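Local structure of BSU-2 beta-lactamase (6W5E) at residues N82-L87 against E185-D190; H146-G151 against E176-K181; L87-V92 against K142-T147; S119-S124 against R199-E204; E180-E185 against P192-V197. The protein probably hydrolyses the amide bond of the beta-lactam ring of penicillin-type antibiotics, as a class D beta-lactamase related to penicillin-binding transpeptidases. All blocks are in the same frame, centred on the assembly; numbering follows the deposited sequence.

Contact 1: N82-L87 against E185-D190; sequences NALIGL and EELPFD
Leu84 lays its CB over one face of the Phe189 ring, fixing the loop between helices 172-184 and 191-200 against helix 81-88 of the penicillin-recognising fold. This CH-pi contact is direct: CB is 3.8 Å from the ring centroid and 18° off the ring normal, although it sits nearer the rim, 3.6 Å from Phe189 CZ. The two methyls of the leucine meet one side of the ring, Leu84 CD1 at 3.9 Å from Phe189 CE2 and Leu84 CD2 at 4.0 Å from Phe189 CD2. Ile85 adds a looser touch, its CG1 4.4 Å from Phe189 CZ. On the opposite face of the ring lies Trp144 of helix 138-147, nearly parallel to it, which places Phe189 between two helices.

Phe189 CG stands anti to its carbonyl carbon (chi1 -62°), with the ring directed at helix 81-88. The loop turns sharply just before the ring. Pro188 is the centre of an inverse gamma turn, closed by a weak bond from Phe189 N to Leu187 O. Leu187, before the turn, packs on helix 172-184, and its CD1 comes within 4.5 Å of Leu84 CD1. Where the phenylalanine passes the helix backbone, its CE1 stands 3.6 Å from Leu84 O.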
# COMPACT_ATOMS: atom_id res chain seq x y z
N ASN A 82 -0.19 0.56 -9.49
CA ASN A 82 -0.56 1.43 -10.60
C ASN A 82 0.54 2.44 -10.89
O ASN A 82 0.87 2.70 -12.05
CB ASN A 82 -1.83 2.17 -10.23
CG ASN A 82 -2.89 2.06 -11.26
OD1 ASN A 82 -2.62 1.76 -12.42
ND2 ASN A 82 -4.14 2.31 -10.85
N ALA A 83 1.10 3.04 -9.84
CA ALA A 83 2.16 4.03 -10.03
C ALA A 83 3.42 3.40 -10.63
O ALA A 83 4.02 3.97 -11.54
CB ALA A 83 2.48 4.72 -8.71
N LEU A 84 3.83 2.24 -10.12
CA LEU A 84 5.00 1.57 -10.67
C LEU A 84 4.82 1.26 -12.15
O LEU A 84 5.68 1.59 -12.98
CB LEU A 84 5.29 0.28 -9.89
CG LEU A 84 5.84 0.46 -8.47
CD1 LEU A 84 5.65 -0.82 -7.68
CD2 LEU A 84 7.32 0.86 -8.51
N ILE A 85 3.71 0.62 -12.51
CA ILE A 85 3.46 0.29 -13.92
C ILE A 85 3.38 1.56 -14.75
O ILE A 85 3.97 1.66 -15.83
CB ILE A 85 2.18 -0.55 -14.07
CG1 ILE A 85 2.32 -1.89 -13.34
CG2 ILE A 85 1.86 -0.75 -15.54
CD1 ILE A 85 0.98 -2.59 -13.17
N GLY A 86 2.63 2.55 -14.25
CA GLY A 86 2.39 3.75 -15.03
C GLY A 86 3.66 4.51 -15.34
O GLY A 86 3.85 4.98 -16.46
N LEU A 87 4.56 4.62 -14.35
CA LEU A 87 5.85 5.25 -14.61
C LEU A 87 6.70 4.40 -15.54
O LEU A 87 7.33 4.93 -16.47
CB LEU A 87 6.58 5.47 -13.29
CG LEU A 87 5.99 6.56 -12.39
CD1 LEU A 87 6.50 6.43 -10.95
CD2 LEU A 87 6.27 7.95 -12.97
N GLU A 185 13.98 -3.52 -3.85
CA GLU A 185 14.15 -3.08 -5.24
C GLU A 185 14.49 -4.25 -6.16
O GLU A 185 15.25 -4.11 -7.11
CB GLU A 185 15.12 -1.90 -5.36
CG GLU A 185 14.63 -0.75 -4.48
CD GLU A 185 15.51 0.46 -4.49
OE1 GLU A 185 16.49 0.50 -5.26
OE2 GLU A 185 15.21 1.38 -3.70
N GLU A 186 13.90 -5.41 -5.87
CA GLU A 186 14.01 -6.62 -6.67
C GLU A 186 12.75 -6.87 -7.48
O GLU A 186 12.21 -7.97 -7.52
CB GLU A 186 14.34 -7.82 -5.78
CG GLU A 186 15.77 -7.75 -5.22
CD GLU A 186 16.06 -8.81 -4.17
OE1 GLU A 186 15.19 -9.66 -3.91
OE2 GLU A 186 17.18 -8.79 -3.61
N LEU A 187 12.24 -5.82 -8.10
CA LEU A 187 11.13 -5.89 -9.02
C LEU A 187 11.63 -5.43 -10.38
O LEU A 187 12.64 -4.73 -10.48
CB LEU A 187 9.98 -4.99 -8.55
CG LEU A 187 9.19 -5.46 -7.32
CD1 LEU A 187 8.26 -4.35 -6.88
CD2 LEU A 187 8.40 -6.73 -7.64
N PRO A 188 10.95 -5.83 -11.45
CA PRO A 188 11.39 -5.47 -12.82
C PRO A 188 10.96 -4.07 -13.23
O PRO A 188 10.28 -3.87 -14.23
CB PRO A 188 10.72 -6.56 -13.67
CG PRO A 188 9.50 -6.91 -12.91
CD PRO A 188 9.88 -6.84 -11.46
N PHE A 189 11.35 -3.09 -12.43
CA PHE A 189 11.16 -1.68 -12.75
C PHE A 189 12.51 -0.99 -12.75
O PHE A 189 13.44 -1.43 -12.05
CB PHE A 189 10.24 -1.01 -11.72
CG PHE A 189 8.86 -1.58 -11.69
CD1 PHE A 189 7.98 -1.34 -12.74
CD2 PHE A 189 8.45 -2.39 -10.64
CE1 PHE A 189 6.71 -1.89 -12.73
CE2 PHE A 189 7.19 -2.94 -10.63
CZ PHE A 189 6.31 -2.68 -11.68
N ASP A 190 12.63 0.09 -13.52
CA ASP A 190 13.84 0.89 -13.46
C ASP A 190 14.06 1.38 -12.04
O ASP A 190 13.11 1.66 -11.30
CB ASP A 190 13.75 2.10 -14.39
CG ASP A 190 13.54 1.70 -15.85
OD1 ASP A 190 13.74 0.52 -16.19
OD2 ASP A 190 13.18 2.58 -16.65

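Contact 2: H146-G151 against E176-K181; sequences HTLSYG and ETFLEK
Phe178 meets Tyr150 in a T-shaped pair that joins helix 172-184 to the turn after helix 138-147, where Tyr150 and Gly151 open the Tyr-Gly-Asn sequence characteristic of class D beta-lactamases. From its CB, directed at that turn, the phenylalanine extends with CG anti to the backbone N (chi1 167°), which carries the ring away from its own helix. Ring atom CD2 is then 4.3 Å from Tyr150 CE2, the tyrosine offering its edge to the phenylalanine face with the planes at 83° and the centroids 5.8 Å apart. On another side of the ring, Phe178 CE1 meets Leu148 CD2 at 4.3 Å, this methyl group lying at the ring edge and near its plane. CZ, the tip, rests on Leu84 of helix 81-88.

Tyr150 makes a second edge-to-face pair with Phe78, the residue before carboxylated Lys79 in the chain. The turn is shaped by a Schellman motif in which Ser149 adopts positive phi, followed by an inverse gamma turn centred on Tyr150. Its polar backbone is also tied to the facing helix: one water donates to Leu148 O at 2.7 Å and accepts from Lys181 NZ at 3.1 Å.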
# COMPACT_ATOMS: atom_id res chain seq x y z
N HIS A 146 0.56 -10.48 -13.79
CA HIS A 146 1.18 -11.80 -13.71
C HIS A 146 2.66 -11.71 -13.41
O HIS A 146 3.19 -12.50 -12.62
CB HIS A 146 0.92 -12.65 -14.95
CG HIS A 146 1.10 -14.12 -14.72
ND1 HIS A 146 0.37 -14.82 -13.78
CD2 HIS A 146 1.94 -15.03 -15.28
CE1 HIS A 146 0.74 -16.08 -13.78
NE2 HIS A 146 1.69 -16.24 -14.68
N THR A 147 3.36 -10.74 -14.01
CA THR A 147 4.76 -10.50 -13.67
C THR A 147 4.93 -10.28 -12.17
O THR A 147 5.89 -10.76 -11.56
CB THR A 147 5.29 -9.30 -14.47
OG1 THR A 147 5.50 -9.70 -15.83
CG2 THR A 147 6.61 -8.78 -13.90
N LEU A 148 3.99 -9.57 -11.56
CA LEU A 148 4.08 -9.17 -10.16
C LEU A 148 3.42 -10.14 -9.20
O LEU A 148 3.47 -9.91 -7.98
CB LEU A 148 3.46 -7.78 -9.98
CG LEU A 148 4.15 -6.67 -10.76
CD1 LEU A 148 3.36 -5.38 -10.64
CD2 LEU A 148 5.60 -6.49 -10.28
N SER A 149 2.78 -11.20 -9.70
CA SER A 149 2.14 -12.20 -8.85
C SER A 149 1.14 -11.55 -7.89
O SER A 149 1.13 -11.81 -6.69
CB SER A 149 3.18 -13.01 -8.07
OG SER A 149 3.91 -13.87 -8.93
N TYR A 150 0.28 -10.69 -8.44
CA TYR A 150 -0.54 -9.83 -7.60
C TYR A 150 -1.90 -10.48 -7.34
O TYR A 150 -2.88 -10.23 -8.05
CB TYR A 150 -0.66 -8.43 -8.21
CG TYR A 150 -1.12 -7.42 -7.19
CD1 TYR A 150 -2.47 -7.18 -6.99
CD2 TYR A 150 -0.21 -6.72 -6.41
CE1 TYR A 150 -2.91 -6.26 -6.05
CE2 TYR A 150 -0.63 -5.81 -5.46
CZ TYR A 150 -1.98 -5.59 -5.29
OH TYR A 150 -2.42 -4.67 -4.37
N GLY A 151 -1.97 -11.29 -6.29
CA GLY A 151 -3.24 -11.86 -5.86
C GLY A 151 -3.88 -12.74 -6.92
O GLY A 151 -3.20 -13.48 -7.65
N GLU A 176 2.46 -8.56 1.52
CA GLU A 176 3.79 -8.51 2.13
C GLU A 176 4.86 -8.95 1.14
O GLU A 176 5.93 -8.34 1.05
CB GLU A 176 3.86 -9.38 3.39
CG GLU A 176 5.18 -9.21 4.19
CD GLU A 176 6.42 -9.89 3.55
OE1 GLU A 176 6.25 -10.90 2.83
OE2 GLU A 176 7.56 -9.44 3.78
N THR A 177 4.60 -10.05 0.42
CA THR A 177 5.58 -10.58 -0.52
C THR A 177 5.92 -9.54 -1.58
O THR A 177 7.09 -9.29 -1.87
CB THR A 177 5.01 -11.84 -1.15
OG1 THR A 177 4.87 -12.83 -0.12
CG2 THR A 177 5.91 -12.38 -2.27
N PHE A 178 4.89 -8.90 -2.13
CA PHE A 178 5.10 -7.86 -3.13
C PHE A 178 5.88 -6.69 -2.54
O PHE A 178 6.86 -6.22 -3.14
CB PHE A 178 3.75 -7.39 -3.66
CG PHE A 178 3.82 -6.13 -4.47
CD1 PHE A 178 4.43 -6.11 -5.71
CD2 PHE A 178 3.31 -4.95 -3.96
CE1 PHE A 178 4.51 -4.93 -6.44
CE2 PHE A 178 3.39 -3.78 -4.68
CZ PHE A 178 3.99 -3.77 -5.92
N LEU A 179 5.46 -6.21 -1.37
CA LEU A 179 6.11 -5.03 -0.79
C LEU A 179 7.54 -5.31 -0.35
O LEU A 179 8.37 -4.39 -0.34
CB LEU A 179 5.27 -4.49 0.37
CG LEU A 179 3.95 -3.86 -0.10
CD1 LEU A 179 3.03 -3.70 1.09
CD2 LEU A 179 4.17 -2.53 -0.81
N GLU A 180 7.84 -6.55 0.03
CA GLU A 180 9.22 -6.89 0.34
C GLU A 180 10.10 -6.78 -0.90
O GLU A 180 11.25 -6.32 -0.82
CB GLU A 180 9.27 -8.31 0.92
CG GLU A 180 10.66 -8.80 1.21
CD GLU A 180 10.69 -10.16 1.87
OE1 GLU A 180 9.68 -10.56 2.51
OE2 GLU A 180 11.73 -10.85 1.74
N LYS A 181 9.59 -7.22 -2.05
CA LYS A 181 10.34 -7.06 -3.30
C LYS A 181 10.54 -5.59 -3.64
O LYS A 181 11.62 -5.20 -4.12
CB LYS A 181 9.62 -7.78 -4.43
CG LYS A 181 9.50 -9.28 -4.21
CD LYS A 181 8.59 -9.89 -5.27
CE LYS A 181 8.49 -11.40 -5.13
NZ LYS A 181 7.35 -11.91 -5.95
O HOH W 1 4.80 -10.19 -5.62

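Contact 3: L87-V92 against K142-T147; sequences LQVKAV and KTWLHT
A Schellman motif ends helix 81-88, with Lys90 at positive phi, and the residues just before it carry the contact with helix 138-147 through a single indole. Trp144 points at this helix end and touches two neighbouring side chains. Along its six-membered ring, CZ2 lies 3.9 Å from Gln88 CG and CH2 lies 4.0 Å from the same Gln88 CG. At the five-membered ring, Trp144 NE1 is 3.7 Å from Val89 CG1, which approaches as a methyl group obliquely to the indole plane. No hydrogen bond crosses between the segments, and little surface is buried, 105 Å² summed over both sides.

The two ends of Gln88 make different contacts. Its CG stands anti to the backbone N (chi1 -174°) and gives the aliphatic contact, whereas a bend at chi2 (66°) turns the amide toward the loop before helix 191-200. There Gln88 OE1 accepts a hydrogen bond from the backbone N of Asp190, the N-cap residue of that helix, and the amide plane is inclined at 54° to the indole. Val89 and the indole run antiparallel alongside one another; the valine meets the nitrogen-bearing end of the ring system, the glutamine the benzo end.

Although the contact lies near the surface, it has helices on several sides. Trp144 also packs on Ile85 one turn back in helix 81-88, Gln88 leans on Val193 of helix 191-200, and beyond the turn Ala91 and Val92 rest on helix 126-136.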
# COMPACT_ATOMS: atom_id res chain seq x y z
N LEU A 87 4.56 4.62 -14.35
CA LEU A 87 5.85 5.25 -14.61
C LEU A 87 6.70 4.40 -15.54
O LEU A 87 7.33 4.93 -16.47
CB LEU A 87 6.58 5.47 -13.29
CG LEU A 87 5.99 6.56 -12.39
CD1 LEU A 87 6.50 6.43 -10.95
CD2 LEU A 87 6.27 7.95 -12.97
N GLN A 88 6.71 3.08 -15.33
CA GLN A 88 7.57 2.21 -16.14
C GLN A 88 7.19 2.26 -17.61
O GLN A 88 8.07 2.30 -18.47
CB GLN A 88 7.49 0.78 -15.62
CG GLN A 88 8.46 -0.18 -16.29
CD GLN A 88 9.92 0.14 -16.00
OE1 GLN A 88 10.25 0.66 -14.94
NE2 GLN A 88 10.79 -0.18 -16.95
N VAL A 89 5.88 2.27 -17.92
CA VAL A 89 5.41 2.29 -19.30
C VAL A 89 5.25 3.70 -19.84
O VAL A 89 4.78 3.88 -20.97
CB VAL A 89 4.12 1.48 -19.53
CG1 VAL A 89 4.25 0.07 -18.97
CG2 VAL A 89 2.89 2.22 -18.96
N LYS A 90 5.62 4.72 -19.05
CA LYS A 90 5.57 6.12 -19.46
C LYS A 90 4.15 6.63 -19.71
O LYS A 90 3.94 7.57 -20.48
CB LYS A 90 6.51 6.42 -20.64
CG LYS A 90 7.93 5.95 -20.39
CD LYS A 90 8.89 6.41 -21.48
N ALA A 91 3.15 6.03 -19.05
CA ALA A 91 1.81 6.60 -19.06
C ALA A 91 1.73 7.85 -18.20
O ALA A 91 0.81 8.66 -18.39
CB ALA A 91 0.78 5.57 -18.60
N VAL A 92 2.65 8.01 -17.25
CA VAL A 92 2.84 9.24 -16.49
C VAL A 92 4.33 9.52 -16.46
O VAL A 92 5.16 8.61 -16.52
CB VAL A 92 2.26 9.16 -15.05
CG1 VAL A 92 0.75 9.33 -15.07
CG2 VAL A 92 2.66 7.86 -14.37
N LYS A 142 -2.89 -6.70 -17.39
CA LYS A 142 -2.94 -8.14 -17.14
C LYS A 142 -1.55 -8.76 -17.15
O LYS A 142 -1.19 -9.55 -16.26
CB LYS A 142 -3.86 -8.81 -18.16
CG LYS A 142 -4.10 -10.28 -17.91
CD LYS A 142 -4.86 -10.51 -16.60
CE LYS A 142 -5.43 -11.91 -16.52
NZ LYS A 142 -5.97 -12.20 -15.17
N THR A 143 -0.74 -8.42 -18.16
CA THR A 143 0.63 -8.93 -18.22
C THR A 143 1.42 -8.53 -16.98
O THR A 143 2.10 -9.36 -16.37
CB THR A 143 1.32 -8.43 -19.49
OG1 THR A 143 0.64 -8.94 -20.64
CG2 THR A 143 2.78 -8.87 -19.53
N TRP A 144 1.31 -7.26 -16.58
CA TRP A 144 2.07 -6.80 -15.42
C TRP A 144 1.62 -7.49 -14.13
O TRP A 144 2.45 -7.82 -13.28
CB TRP A 144 1.96 -5.28 -15.29
CG TRP A 144 2.99 -4.57 -16.12
CD1 TRP A 144 2.80 -3.92 -17.30
CD2 TRP A 144 4.38 -4.46 -15.82
NE1 TRP A 144 3.99 -3.41 -17.76
CE2 TRP A 144 4.98 -3.72 -16.86
CE3 TRP A 144 5.18 -4.91 -14.76
CZ2 TRP A 144 6.34 -3.43 -16.88
CZ3 TRP A 144 6.54 -4.62 -14.79
CH2 TRP A 144 7.10 -3.88 -15.84
N LEU A 145 0.31 -7.71 -13.96
CA LEU A 145 -0.13 -8.37 -12.72
C LEU A 145 0.36 -9.81 -12.65
O LEU A 145 0.56 -10.33 -11.54
CB LEU A 145 -1.65 -8.28 -12.57
CG LEU A 145 -2.22 -6.87 -12.33
CD1 LEU A 145 -3.62 -6.95 -11.75
CD2 LEU A 145 -1.32 -6.02 -11.43
N HIS A 146 0.56 -10.48 -13.79
CA HIS A 146 1.18 -11.80 -13.71
C HIS A 146 2.66 -11.71 -13.41
O HIS A 146 3.19 -12.50 -12.62
CB HIS A 146 0.92 -12.65 -14.95
CG HIS A 146 1.10 -14.12 -14.72
ND1 HIS A 146 0.37 -14.82 -13.78
CD2 HIS A 146 1.94 -15.03 -15.28
CE1 HIS A 146 0.74 -16.08 -13.78
NE2 HIS A 146 1.69 -16.24 -14.68
N THR A 147 3.36 -10.74 -14.01
CA THR A 147 4.76 -10.50 -13.67
C THR A 147 4.93 -10.28 -12.17
O THR A 147 5.89 -10.76 -11.56
CB THR A 147 5.29 -9.30 -14.47
OG1 THR A 147 5.50 -9.70 -15.83
CG2 THR A 147 6.61 -8.78 -13.90

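Contact 4: S119-S124 against R199-E204; sequences SAMRES and RMMIQE
The backbones come nearest at Met121 and Met200, whose CA atoms are 6.8 Å apart, where the last turn of helix 117-122 meets the chain as it passes from helix 191-200 into strand 202-205. Met121, in the conformer described, one of two modelled, extends with CG anti to the backbone N (chi1 -176°) and brings its sulfur into the bend between helix and strand. Met121 SD is 3.8 Å from Met200 CB and 3.7 Å from Met201 CG, with Met200 O also 3.7 Å from that sulfur. Met121 and Met200 both lie on Ala83 of helix 81-88.

A Schellman motif closes helix 117-122 at Ser124, which starts a Ser-Ala-Ile sequence, probably the counterpart of the Ser-X-Val motif of class D enzymes. In the conformer described, its hydroxyl is hydrogen-bonded to Lys214 of strand 209-217 and to a malonate ion probably from the crystallisation liquor. Gln203 and Glu204 form a classic beta bulge opposite Leu211.

Toward the solvent, water replaces direct packing. Arg122 NE donates at 2.9 Å to a water that donates to Ile202 O at 2.8 Å. Arg122 NH2 donates at 2.8 Å to a second, in the guanidinium plane, which has Arg199 O and Ile202 O among more acceptors than its protons can serve. In the Gln203 conformer described, a third water receives from NE2 and donates to Arg122 O at 2.9 Å.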
# COMPACT_ATOMS: atom_id res chain seq x y z
N SER A 119 0.41 13.52 -5.43
CA SER A 119 -0.62 14.03 -4.53
C SER A 119 -1.80 13.09 -4.48
O SER A 119 -2.43 12.93 -3.43
CB SER A 119 -1.06 15.45 -4.92
OG SER A 119 -1.82 15.43 -6.11
N ALA A 120 -2.11 12.45 -5.61
CA ALA A 120 -3.22 11.51 -5.63
C ALA A 120 -2.91 10.26 -4.83
O ALA A 120 -3.82 9.62 -4.31
CB ALA A 120 -3.61 11.16 -7.06
N MET A 121 -1.63 9.90 -4.69
CA MET A 121 -1.29 8.85 -3.74
C MET A 121 -1.47 9.34 -2.31
O MET A 121 -2.11 8.65 -1.50
CB MET A 121 0.14 8.35 -3.96
CG MET A 121 0.45 7.20 -3.02
SD MET A 121 2.00 6.37 -3.35
CE MET A 121 1.60 5.46 -4.84
N ARG A 122 -0.94 10.52 -1.99
CA ARG A 122 -1.01 11.06 -0.63
C ARG A 122 -2.45 11.26 -0.17
O ARG A 122 -2.79 10.97 0.98
CB ARG A 122 -0.23 12.37 -0.56
CG ARG A 122 -0.22 13.03 0.81
CD ARG A 122 0.72 14.23 0.84
NE ARG A 122 2.11 13.81 0.66
CZ ARG A 122 3.09 14.62 0.30
NH1 ARG A 122 2.84 15.90 0.05
NH2 ARG A 122 4.32 14.15 0.16
N GLU A 123 -3.32 11.76 -1.06
CA GLU A 123 -4.70 12.06 -0.72
C GLU A 123 -5.65 10.96 -1.14
O GLU A 123 -6.86 11.08 -0.94
CB GLU A 123 -5.15 13.39 -1.36
CG GLU A 123 -4.19 14.58 -1.20
CD GLU A 123 -3.88 14.93 0.25
OE1 GLU A 123 -4.68 14.60 1.15
OE2 GLU A 123 -2.82 15.56 0.48
N SER A 124 -5.13 9.89 -1.75
CA SER A 124 -5.95 8.78 -2.25
C SER A 124 -7.03 9.26 -3.21
O SER A 124 -8.19 8.85 -3.14
CB SER A 124 -6.52 7.93 -1.12
OG SER A 124 -6.49 6.58 -1.49
N ARG A 199 9.34 7.47 -2.67
CA ARG A 199 9.21 8.84 -2.20
C ARG A 199 7.74 9.24 -2.09
O ARG A 199 7.35 9.90 -1.12
CB ARG A 199 9.97 9.80 -3.12
CG ARG A 199 11.48 9.73 -2.94
CD ARG A 199 12.17 11.02 -3.35
NE ARG A 199 11.79 11.43 -4.69
CZ ARG A 199 12.45 11.10 -5.79
NH1 ARG A 199 13.53 10.32 -5.72
NH2 ARG A 199 12.02 11.53 -6.97
N MET A 200 6.91 8.83 -3.05
CA MET A 200 5.50 9.17 -2.99
C MET A 200 4.79 8.51 -1.81
O MET A 200 3.75 9.00 -1.40
CB MET A 200 4.78 8.77 -4.29
CG MET A 200 5.25 9.54 -5.51
SD MET A 200 4.24 9.25 -6.98
CE MET A 200 4.60 7.57 -7.38
N MET A 201 5.33 7.41 -1.29
CA MET A 201 4.77 6.71 -0.14
C MET A 201 5.22 7.27 1.20
O MET A 201 4.72 6.82 2.24
CB MET A 201 5.14 5.22 -0.21
CG MET A 201 4.51 4.48 -1.37
SD MET A 201 5.19 2.81 -1.53
CE MET A 201 4.51 2.02 -0.08
N ILE A 202 6.14 8.24 1.23
CA ILE A 202 6.65 8.72 2.51
C ILE A 202 5.52 9.35 3.31
O ILE A 202 4.81 10.24 2.82
CB ILE A 202 7.81 9.71 2.32
CG1 ILE A 202 9.05 8.98 1.81
CG2 ILE A 202 8.12 10.41 3.64
CD1 ILE A 202 10.20 9.89 1.40
N GLN A 203 5.34 8.87 4.54
CA GLN A 203 4.37 9.43 5.48
C GLN A 203 5.02 10.32 6.53
O GLN A 203 4.43 11.33 6.92
CB GLN A 203 3.61 8.30 6.18
CG GLN A 203 2.95 7.32 5.23
CD GLN A 203 1.61 7.82 4.74
OE1 GLN A 203 0.64 7.89 5.50
NE2 GLN A 203 1.53 8.16 3.46
N GLU A 204 6.21 9.96 6.99
CA GLU A 204 6.94 10.69 8.02
C GLU A 204 8.43 10.52 7.77
O GLU A 204 8.89 9.39 7.59
CB GLU A 204 6.67 10.10 9.41
CG GLU A 204 5.26 10.16 9.93
CD GLU A 204 5.22 10.02 11.44
OE1 GLU A 204 5.31 11.05 12.14
OE2 GLU A 204 5.13 8.87 11.94
O HOH W 2 5.28 11.54 0.24
O HOH W 3 2.39 11.41 2.18
O HOH W 4 -1.10 9.91 3.02

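Contact 5: E180-E185 against P192-V197; sequences EKLAKE and PVMKIV
Lys195 donates from NZ to Glu185 OE2 at 2.7 Å, a salt bridge that uses the syn lone pair of the carboxylate; the other oxygen, Glu185 OE1, is 3.4 Å from the same NZ. The lysine arrives roughly perpendicular to the glutamate, being bent at chi2 (-59°) so that its end returns toward the carboxylate although its CB points away. Lys191 pairs with OE1 and Lys198 with OE2, and three lysines around one carboxylate would be expected to favour its ionised form. A separate bridge within helix 172-184 links Lys184 NZ to Glu180 OE2 at 2.8 Å, here through the anti lone pair.

Glu185 takes positive phi (59°) in the Schellman motif that ends this helix, the first of two consecutive helices joined by a short loop; the second, 191-200, supplies the lysines. Beneath the charges, Met194, bent at chi3 (-75°), wraps its end against the glutamate's main chain: its SD lies 3.7 Å from Glu185 CA, and its CE is 3.6 Å from Glu185 O. Deeper still, Leu182 and Met194 lie alongside, pointing opposite ways, with Leu182 CD1 4.0 Å from Met194 CG. Leu182 continues onto Phe230 of strand 225-233.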
# COMPACT_ATOMS: atom_id res chain seq x y z
N GLU A 180 7.84 -6.55 0.03
CA GLU A 180 9.22 -6.89 0.34
C GLU A 180 10.10 -6.78 -0.90
O GLU A 180 11.25 -6.32 -0.82
CB GLU A 180 9.27 -8.31 0.92
CG GLU A 180 10.66 -8.80 1.21
CD GLU A 180 10.69 -10.16 1.87
OE1 GLU A 180 9.68 -10.56 2.51
OE2 GLU A 180 11.73 -10.85 1.74
N LYS A 181 9.59 -7.22 -2.05
CA LYS A 181 10.34 -7.06 -3.30
C LYS A 181 10.54 -5.59 -3.64
O LYS A 181 11.62 -5.20 -4.12
CB LYS A 181 9.62 -7.78 -4.43
CG LYS A 181 9.50 -9.28 -4.21
CD LYS A 181 8.59 -9.89 -5.27
CE LYS A 181 8.49 -11.40 -5.13
NZ LYS A 181 7.35 -11.91 -5.95
N LEU A 182 9.53 -4.75 -3.41
CA LEU A 182 9.69 -3.32 -3.65
C LEU A 182 10.73 -2.71 -2.70
O LEU A 182 11.59 -1.93 -3.12
CB LEU A 182 8.35 -2.60 -3.53
CG LEU A 182 8.39 -1.07 -3.63
CD1 LEU A 182 8.94 -0.64 -4.99
CD2 LEU A 182 7.01 -0.46 -3.37
N ALA A 183 10.67 -3.06 -1.41
CA ALA A 183 11.66 -2.56 -0.47
C ALA A 183 13.07 -2.93 -0.89
O ALA A 183 13.99 -2.10 -0.83
CB ALA A 183 11.36 -3.11 0.93
N LYS A 184 13.27 -4.17 -1.32
CA LYS A 184 14.57 -4.64 -1.76
C LYS A 184 14.92 -4.15 -3.16
O LYS A 184 16.05 -4.38 -3.62
CB LYS A 184 14.57 -6.17 -1.78
CG LYS A 184 14.51 -6.86 -0.42
CD LYS A 184 14.36 -8.36 -0.65
CE LYS A 184 14.40 -9.19 0.62
NZ LYS A 184 14.17 -10.63 0.30
N GLU A 185 13.98 -3.52 -3.85
CA GLU A 185 14.15 -3.08 -5.24
C GLU A 185 14.49 -4.25 -6.16
O GLU A 185 15.25 -4.11 -7.11
CB GLU A 185 15.12 -1.90 -5.36
CG GLU A 185 14.63 -0.75 -4.48
CD GLU A 185 15.51 0.46 -4.49
OE1 GLU A 185 16.49 0.50 -5.26
OE2 GLU A 185 15.21 1.38 -3.70
N PRO A 192 15.09 4.33 -10.89
CA PRO A 192 14.44 5.60 -10.56
C PRO A 192 12.93 5.48 -10.39
O PRO A 192 12.35 6.23 -9.59
CB PRO A 192 14.80 6.51 -11.74
CG PRO A 192 16.02 5.91 -12.34
CD PRO A 192 15.93 4.43 -12.10
N VAL A 193 12.29 4.56 -11.10
CA VAL A 193 10.85 4.35 -10.93
C VAL A 193 10.54 3.91 -9.51
O VAL A 193 9.62 4.44 -8.86
CB VAL A 193 10.33 3.34 -11.97
CG1 VAL A 193 8.91 2.88 -11.62
CG2 VAL A 193 10.39 3.96 -13.37
N MET A 194 11.29 2.94 -9.00
CA MET A 194 11.06 2.48 -7.63
C MET A 194 11.40 3.57 -6.61
O MET A 194 10.68 3.72 -5.61
CB MET A 194 11.83 1.20 -7.37
CG MET A 194 11.24 0.05 -8.16
SD MET A 194 12.01 -1.55 -7.85
CE MET A 194 13.54 -1.38 -8.75
N LYS A 195 12.46 4.34 -6.85
CA LYS A 195 12.78 5.45 -5.96
C LYS A 195 11.65 6.48 -5.92
O LYS A 195 11.30 6.98 -4.85
CB LYS A 195 14.09 6.13 -6.40
CG LYS A 195 15.32 5.26 -6.30
CD LYS A 195 15.57 4.77 -4.88
CE LYS A 195 16.93 4.10 -4.75
NZ LYS A 195 17.06 3.34 -3.48
N ILE A 196 11.09 6.83 -7.08
CA ILE A 196 9.98 7.78 -7.12
C ILE A 196 8.78 7.25 -6.34
O ILE A 196 8.16 7.98 -5.55
CB ILE A 196 9.62 8.13 -8.58
CG1 ILE A 196 10.74 8.93 -9.23
CG2 ILE A 196 8.30 8.89 -8.66
CD1 ILE A 196 10.71 8.93 -10.74
N VAL A 197 8.41 5.98 -6.56
CA VAL A 197 7.23 5.46 -5.87
C VAL A 197 7.46 5.42 -4.37
O VAL A 197 6.57 5.77 -3.58
CB VAL A 197 6.81 4.10 -6.46
CG1 VAL A 197 5.71 3.46 -5.60
CG2 VAL A 197 6.32 4.29 -7.88

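In the fold
Contacts 1, 2 and 4 are buried, contact 5 is partly so and contact 3 lies near the surface. Helix 81-88 serves contacts 1 and 3, helix 138-147 contacts 2 and 3, helix 172-184 contacts 2 and 5, and helix 191-200 contacts 4 and 5; contacts 3 and 5 each have their centre 7 Å from that of contact 1. Aromatic rings govern contacts 1 to 3, but each differently: a methylene over a face, a T-shaped pair, and an indole touched obliquely. Contact 4 joins methionine sulfur packing to several bridging waters, where contact 2 has one, whereas contact 5 alone has a direct salt bridge between its segments. Leu87, common to contacts 1 and 3, packs on Ile196 and Val197 of contact 5.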